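Local coordinates for protein Emp47p (form2) (Saccharomyces cerevisiae, PDB 2A6Z) that acts as a calcium-independent, carbohydrate-recognising cargo receptor in glycoprotein secretion and is probably required for its partner Emp46p to leave the endoplasmic reticulum, at residues Val40-Gln45 with Ala199-Val204; Phe86-Asn91 with Arg187-Ser192; Thr121-Leu126 with Lys137-Ser142. All blocks are in the same frame, centred on the assembly; numbering follows the deposited sequence. Where two conformers were deposited one is given.

Interaction 1: residues Val40-Gln45 with Ala199-Val204; sequences VLTSNQ and AQNGAV
Thr42 and Asn201 meet flank to flank, their side chains sliding past each other in opposite directions, so that CB of Thr42 lies 3.8 Å from ND2 of Asn201. The threonine methyl CG2 drops onto the backbone of the other segment, 3.6 Å from Ala199 O and nearly as close to Gln200 CA, whereas OG1 is hydrogen-bonded to Glu209 O and Phe211 N, at the start of strand 210-220. Beside it, Leu41 CD1 rests 3.9 Å from Ala199 CB, and Ala199 CB is equally close to Thr42 CG2, a small apolar patch that Ile82 and Phe211 extend.

The fold is the legume-lectin type beta sandwich. Segment 40-45 leaves strand 38-40 of one sheet on its way to strand 48-58 of the other, and it passes the end of strand 192-200; residues 41-45 and 199-202 run in nearly the same direction (7° apart).

Asn201 binds this loop beyond the strand end. With chi1 at 57° its CG stands between the backbone N and the carbonyl carbon, lifting the amide toward the loop. ND2 donates to Asn44 O over 2.9 Å in a nearly straight bond (171°); the acceptor lies in the amide plane, although the donor sits above the plane of the Asn44 carbonyl. The amide's rotation is fixed further by Glu209 O, a second acceptor for ND2, and by Ser47 N, which donates to OD1.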
# COMPACT_ATOMS: atom_id res chain seq x y z
N VAL A 40 13.65 -1.37 1.47
CA VAL A 40 13.29 -2.45 2.38
C VAL A 40 12.56 -1.86 3.56
O VAL A 40 13.12 -1.03 4.26
CB VAL A 40 14.55 -3.19 2.84
CG1 VAL A 40 14.17 -4.26 3.83
CG2 VAL A 40 15.29 -3.80 1.66
N LEU A 41 11.31 -2.30 3.77
CA LEU A 41 10.52 -1.78 4.85
C LEU A 41 10.81 -2.49 6.16
O LEU A 41 10.72 -1.88 7.22
CB LEU A 41 9.02 -1.88 4.51
CG LEU A 41 8.62 -1.05 3.27
CD1 LEU A 41 7.15 -1.34 2.94
CD2 LEU A 41 8.84 0.41 3.46
N THR A 42 11.03 -3.82 6.07
CA THR A 42 11.23 -4.62 7.32
C THR A 42 12.50 -5.36 7.25
O THR A 42 12.56 -6.52 6.89
CB THR A 42 9.97 -5.53 7.50
OG1 THR A 42 9.75 -6.41 6.37
CG2 THR A 42 8.74 -4.71 7.79
N SER A 43 13.60 -4.65 7.64
CA SER A 43 14.93 -5.16 7.38
C SER A 43 15.49 -6.11 8.44
O SER A 43 16.58 -6.65 8.19
CB SER A 43 15.89 -3.98 7.21
OG SER A 43 15.94 -3.14 8.34
N ASN A 44 14.85 -6.35 9.58
CA ASN A 44 15.33 -7.33 10.54
C ASN A 44 14.16 -7.93 11.31
O ASN A 44 12.99 -7.65 11.02
CB ASN A 44 16.38 -6.66 11.43
CG ASN A 44 15.93 -5.61 12.36
OD1 ASN A 44 14.79 -5.50 12.74
ND2 ASN A 44 16.94 -4.86 12.92
N GLN A 45 14.44 -8.79 12.31
CA GLN A 45 13.37 -9.44 13.08
C GLN A 45 12.59 -8.40 13.86
O GLN A 45 13.21 -7.67 14.63
CB GLN A 45 13.95 -10.49 14.05
CG GLN A 45 14.57 -11.64 13.25
CD GLN A 45 15.31 -12.58 14.17
OE1 GLN A 45 16.06 -13.41 13.64
NE2 GLN A 45 15.16 -12.48 15.49
N ALA A 199 4.86 -1.29 6.59
CA ALA A 199 4.88 -2.75 6.83
C ALA A 199 5.50 -3.01 8.19
O ALA A 199 6.26 -2.22 8.74
CB ALA A 199 5.62 -3.53 5.76
N GLN A 200 5.16 -4.22 8.69
CA GLN A 200 5.75 -4.75 9.90
C GLN A 200 5.88 -6.27 9.70
O GLN A 200 5.03 -6.87 9.02
CB GLN A 200 4.91 -4.45 11.14
CG GLN A 200 3.58 -5.25 11.14
CD GLN A 200 2.59 -4.87 12.19
OE1 GLN A 200 2.65 -3.68 12.62
NE2 GLN A 200 1.75 -5.84 12.57
N ASN A 201 6.87 -6.90 10.32
CA ASN A 201 6.93 -8.34 10.28
C ASN A 201 6.62 -9.03 11.61
O ASN A 201 6.42 -10.25 11.62
CB ASN A 201 8.22 -8.88 9.63
CG ASN A 201 9.47 -8.39 10.29
OD1 ASN A 201 9.45 -7.83 11.39
ND2 ASN A 201 10.61 -8.62 9.63
N GLY A 202 6.54 -8.26 12.68
CA GLY A 202 6.17 -8.83 14.02
C GLY A 202 7.19 -9.82 14.49
O GLY A 202 8.34 -9.83 14.06
N ALA A 203 6.77 -10.61 15.47
CA ALA A 203 7.67 -11.47 16.23
C ALA A 203 7.33 -12.96 16.08
O ALA A 203 8.01 -13.77 16.70
CB ALA A 203 7.62 -11.11 17.70
N VAL A 204 6.34 -13.33 15.26
CA VAL A 204 6.02 -14.75 15.15
C VAL A 204 7.23 -15.53 14.59
O VAL A 204 7.77 -15.16 13.55
CB VAL A 204 4.79 -14.95 14.28
CG1 VAL A 204 4.55 -16.44 14.06
CG2 VAL A 204 3.56 -14.38 15.01

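Interaction 2: residues Phe86-Asn91 with Arg187-Ser192; sequences FVQDSN and RFPSGS
The Phe188 ring takes the edge of Phe86 on one face, CE2 of Phe86 standing 4.0 Å above the plane of the Phe188 ring and over its centre. This is a T-shaped pair, with centroids 5.2 Å apart and planes at 77°. CG of Phe86 is anti to the backbone N (chi1 178°), which carries the ring out toward the loop, where its CD2 also approaches CE1 and CZ of Phe188. A second flat group, the amide of Gln88, on a chain extended beyond CG, crosses the Pro189 ring, with NE2 3.3 Å from Pro189 CG.

Farther along, the backbones take over. Ser192 O accepts from Asp89 N at 3.3 Å, a longish bond, and also receives a CA-H...O contact from Gln88 CA at 3.5 Å. Asp89 O and Ser192 O lie close together as two acceptors; one water donates to Asp89 O.

The contact lies where strand 81-88 ends and the adjacent antiparallel strand 192-200 begins. Phe86 also stacks with Tyr193 and Phe63, and Phe188 meets Tyr163 edge-to-face, so the aromatic cluster joins strands 81-88 and 192-200, and the loop at Phe188, to strands 63-72 and 153-164 of the facing sheet.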
# COMPACT_ATOMS: atom_id res chain seq x y z
N PHE A 86 -4.25 5.33 0.95
CA PHE A 86 -4.77 6.49 0.23
C PHE A 86 -5.73 7.20 1.21
O PHE A 86 -6.87 6.80 1.31
CB PHE A 86 -5.44 6.03 -1.07
CG PHE A 86 -6.06 7.18 -1.87
CD1 PHE A 86 -5.20 8.02 -2.58
CD2 PHE A 86 -7.43 7.42 -1.91
CE1 PHE A 86 -5.70 9.09 -3.34
CE2 PHE A 86 -7.92 8.45 -2.66
CZ PHE A 86 -7.05 9.28 -3.39
N VAL A 87 -5.19 8.16 1.95
CA VAL A 87 -5.91 8.64 3.14
C VAL A 87 -5.83 10.19 3.26
O VAL A 87 -4.79 10.78 2.97
CB VAL A 87 -5.40 8.00 4.46
CG1 VAL A 87 -5.55 6.46 4.40
CG2 VAL A 87 -3.95 8.33 4.75
N GLN A 88 -6.91 10.78 3.71
CA GLN A 88 -6.92 12.26 3.83
C GLN A 88 -6.21 12.69 5.09
O GLN A 88 -6.54 12.25 6.18
CB GLN A 88 -8.36 12.76 3.91
CG GLN A 88 -9.25 12.57 2.76
CD GLN A 88 -10.67 13.01 3.14
OE1 GLN A 88 -10.89 14.17 3.51
NE2 GLN A 88 -11.60 12.05 3.06
N ASP A 89 -5.23 13.59 4.94
CA ASP A 89 -4.55 14.19 6.09
C ASP A 89 -3.81 15.43 5.55
O ASP A 89 -3.56 15.52 4.35
CB ASP A 89 -3.61 13.21 6.74
CG ASP A 89 -3.30 13.44 8.20
OD1 ASP A 89 -3.36 14.61 8.59
OD2 ASP A 89 -3.05 12.47 8.92
N SER A 90 -3.46 16.31 6.43
CA SER A 90 -2.73 17.54 6.05
C SER A 90 -1.23 17.33 6.11
O SER A 90 -0.45 18.26 5.79
CB SER A 90 -3.19 18.69 6.96
OG SER A 90 -2.86 18.32 8.29
N ASN A 91 -0.77 16.18 6.57
CA ASN A 91 0.64 15.85 6.62
C ASN A 91 0.77 14.36 6.42
O ASN A 91 -0.26 13.64 6.45
CB ASN A 91 1.25 16.24 8.00
CG ASN A 91 0.22 16.12 9.07
OD1 ASN A 91 -0.36 17.14 9.48
ND2 ASN A 91 -0.03 14.89 9.55
N ARG A 187 -17.34 6.59 -2.83
CA ARG A 187 -17.21 7.88 -3.53
C ARG A 187 -16.33 8.72 -2.66
O ARG A 187 -16.79 9.33 -1.67
CB ARG A 187 -18.56 8.58 -3.77
CG ARG A 187 -19.49 7.64 -4.58
CD ARG A 187 -20.74 8.33 -5.08
NE ARG A 187 -21.63 8.71 -3.96
CZ ARG A 187 -22.84 9.20 -4.12
NH1 ARG A 187 -23.26 9.43 -5.36
NH2 ARG A 187 -23.64 9.53 -3.13
N PHE A 188 -15.04 8.76 -2.94
CA PHE A 188 -14.10 9.52 -2.14
C PHE A 188 -14.39 11.01 -2.23
O PHE A 188 -14.60 11.55 -3.33
CB PHE A 188 -12.67 9.35 -2.63
CG PHE A 188 -12.10 7.94 -2.41
CD1 PHE A 188 -11.79 7.50 -1.13
CD2 PHE A 188 -11.83 7.12 -3.49
CE1 PHE A 188 -11.22 6.24 -0.94
CE2 PHE A 188 -11.29 5.84 -3.30
CZ PHE A 188 -10.98 5.40 -2.02
N PRO A 189 -14.39 11.74 -1.12
CA PRO A 189 -14.56 13.20 -1.20
C PRO A 189 -13.24 13.87 -1.54
O PRO A 189 -12.13 13.34 -1.41
CB PRO A 189 -15.00 13.57 0.22
CG PRO A 189 -14.24 12.54 1.06
CD PRO A 189 -14.27 11.26 0.27
N SER A 190 -13.35 15.12 -1.99
CA SER A 190 -12.19 15.87 -2.40
C SER A 190 -11.35 16.29 -1.20
O SER A 190 -11.83 16.37 -0.07
CB SER A 190 -12.64 17.10 -3.23
OG SER A 190 -11.52 17.61 -3.92
N GLY A 191 -10.12 16.55 -1.45
CA GLY A 191 -9.19 17.01 -0.42
C GLY A 191 -7.81 16.49 -0.72
O GLY A 191 -7.52 15.93 -1.77
N SER A 192 -6.92 16.71 0.25
CA SER A 192 -5.56 16.33 0.09
C SER A 192 -5.29 14.94 0.67
O SER A 192 -5.49 14.74 1.88
CB SER A 192 -4.65 17.36 0.85
OG SER A 192 -3.31 17.12 0.50
O HOH W 1 -1.88 16.88 2.77

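Interaction 3: residues Thr121-Leu126 with Lys137-Ser142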
# COMPACT_ATOMS: atom_id res chain seq x y z
N THR A 121 -4.09 -12.93 1.42
CA THR A 121 -5.11 -12.13 0.77
C THR A 121 -4.59 -10.71 0.51
O THR A 121 -3.66 -10.23 1.18
CB THR A 121 -6.38 -11.98 1.62
OG1 THR A 121 -6.07 -11.65 2.98
CG2 THR A 121 -7.18 -13.28 1.68
N LEU A 122 -5.28 -10.05 -0.42
CA LEU A 122 -5.30 -8.58 -0.54
C LEU A 122 -6.69 -8.16 -0.17
O LEU A 122 -7.68 -8.60 -0.77
CB LEU A 122 -4.90 -8.16 -1.97
CG LEU A 122 -4.69 -6.62 -2.09
CD1 LEU A 122 -3.82 -6.38 -3.33
CD2 LEU A 122 -5.99 -5.82 -2.25
N ARG A 123 -6.80 -7.26 0.80
CA ARG A 123 -8.07 -6.82 1.32
C ARG A 123 -8.16 -5.29 1.26
O ARG A 123 -7.19 -4.57 1.53
CB ARG A 123 -8.22 -7.23 2.79
CG ARG A 123 -8.43 -8.73 2.96
CD ARG A 123 -8.15 -9.19 4.41
NE ARG A 123 -8.44 -10.67 4.49
CZ ARG A 123 -9.61 -11.20 4.75
NH1 ARG A 123 -10.70 -10.44 4.97
NH2 ARG A 123 -9.71 -12.54 4.79
N GLY A 124 -9.37 -4.82 0.98
CA GLY A 124 -9.67 -3.36 1.09
C GLY A 124 -10.42 -3.10 2.39
O GLY A 124 -11.36 -3.81 2.76
N GLN A 125 -9.98 -2.03 3.04
CA GLN A 125 -10.56 -1.57 4.28
C GLN A 125 -10.86 -0.05 4.15
O GLN A 125 -10.05 0.67 3.52
CB GLN A 125 -9.64 -1.76 5.50
CG GLN A 125 -8.93 -3.11 5.55
CD GLN A 125 -9.73 -4.35 5.85
OE1 GLN A 125 -9.52 -5.38 5.22
NE2 GLN A 125 -10.63 -4.28 6.85
N LEU A 126 -11.95 0.39 4.75
CA LEU A 126 -12.30 1.83 4.72
C LEU A 126 -12.52 2.30 6.15
O LEU A 126 -13.00 1.58 7.00
CB LEU A 126 -13.63 2.04 3.99
CG LEU A 126 -13.57 1.72 2.50
CD1 LEU A 126 -14.95 1.43 1.98
CD2 LEU A 126 -12.80 2.82 1.75
N LYS A 137 -11.39 -7.11 14.34
CA LYS A 137 -12.45 -7.37 13.39
C LYS A 137 -12.04 -7.11 11.93
O LYS A 137 -12.90 -7.08 11.05
CB LYS A 137 -13.70 -6.55 13.74
CG LYS A 137 -14.19 -6.90 15.17
CD LYS A 137 -15.45 -6.08 15.46
CE LYS A 137 -16.12 -6.30 16.79
NZ LYS A 137 -16.17 -7.68 17.27
N ILE A 138 -10.73 -6.88 11.71
CA ILE A 138 -10.34 -6.39 10.38
C ILE A 138 -10.77 -7.34 9.26
O ILE A 138 -11.21 -6.84 8.22
CB ILE A 138 -8.82 -6.14 10.40
CG1 ILE A 138 -8.38 -5.31 9.19
CG2 ILE A 138 -7.96 -7.40 10.59
CD1 ILE A 138 -6.99 -4.68 9.43
N TYR A 139 -10.67 -8.65 9.47
CA TYR A 139 -10.99 -9.55 8.35
C TYR A 139 -12.49 -9.56 8.03
O TYR A 139 -12.90 -9.60 6.87
CB TYR A 139 -10.46 -10.98 8.62
CG TYR A 139 -8.95 -10.90 8.90
CD1 TYR A 139 -8.05 -10.47 7.91
CD2 TYR A 139 -8.43 -11.20 10.16
CE1 TYR A 139 -6.70 -10.38 8.15
CE2 TYR A 139 -7.08 -11.09 10.40
CZ TYR A 139 -6.22 -10.68 9.40
OH TYR A 139 -4.88 -10.58 9.70
N ASP A 140 -13.30 -9.47 9.08
CA ASP A 140 -14.76 -9.40 8.83
C ASP A 140 -15.15 -8.07 8.24
O ASP A 140 -16.20 -7.98 7.54
CB ASP A 140 -15.48 -9.63 10.13
CG ASP A 140 -16.63 -10.55 10.04
OD1 ASP A 140 -17.17 -11.04 11.03
OD2 ASP A 140 -17.09 -10.61 8.87
N GLN A 141 -14.35 -7.03 8.49
CA GLN A 141 -14.70 -5.66 8.07
C GLN A 141 -14.13 -5.31 6.70
O GLN A 141 -14.49 -4.25 6.19
CB GLN A 141 -14.25 -4.63 9.14
CG GLN A 141 -15.09 -4.88 10.41
CD GLN A 141 -15.18 -3.91 11.51
OE1 GLN A 141 -14.20 -3.18 11.57
NE2 GLN A 141 -16.25 -3.92 12.31
N SER A 142 -13.34 -6.18 6.05
CA SER A 142 -12.91 -5.87 4.66
C SER A 142 -14.13 -5.62 3.82
O SER A 142 -15.09 -6.41 3.87
CB SER A 142 -12.16 -7.08 4.10
OG SER A 142 -11.12 -7.50 4.95
O HOH W 2 -13.81 -1.65 5.71
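Arg123 reaches Ser142 and Tyr139 on a chain extended from CG to NE (chi3 178°), while Gln125, two residues on, bends at chi2 (-71°) and turns its amide toward the 138-142 turn. Both side chains converge on the hydroxyl of Ser142. NH1 of Arg123 donates to Ser142 OG over 3.0 Å, with the oxygen in the guanidinium plane, and Ser142 OG donates to Gln125 OE1 at 2.7 Å, the donor lying in the carbonyl plane of Gln125, on a lone pair of OE1. The hydroxyl therefore accepts one bond and donates another, and this gives the glutamine amide its orientation: OE1 faces the hydroxyl and NE2 is left to donate to Ile138 O, 3.0 Å away, with that oxygen tilted from the Gln125 amide plane.

In the lectin sandwich these residues belong to strand 121-128 and to the short, weakly bonded helix 138-141 that precedes the edge strand 144-147. The helical turn lies against strand 121-128, with which the following strand 144-147 pairs, and Ser142 CA makes a CA-H...O contact with Gly124 O at 3.2 Å.

Tyr139 approaches the guanidinium from above. Its edge atom CD1 is 3.4 Å from Arg123 NE, over one face of the guanidinium, and the two planes stand 75° apart, so the ring offers its rim and not its pi face. Ile138 CG2 lies over the centre of one face of the tyrosine ring. Thr121 OG1 accepts from Arg123 NE, which helps to fix the guanidinium, and Tyr139 OH is hydrogen-bonded to Asp113 OD2. A water joins Leu126 N to Gln141 O.

All three contacts reach the same seven-stranded antiparallel sheet of the lectin sandwich, yet none touches another. They are nested along the chain: interaction 3 closes a short loop inside the long one closed by interaction 2, which itself lies inside that of interaction 1. Interactions 1 and 2 involve opposite ends of strand 192-200 and lie on opposite sides of the chain's centre, their centres 28 Å apart. Interaction 3, on strand 121-128 near the sheet's edge, is centred about 20 Å from interaction 2 and 21 Å from interaction 1. Together they illustrate how connecting segments of a sandwich meet one sheet at separate points.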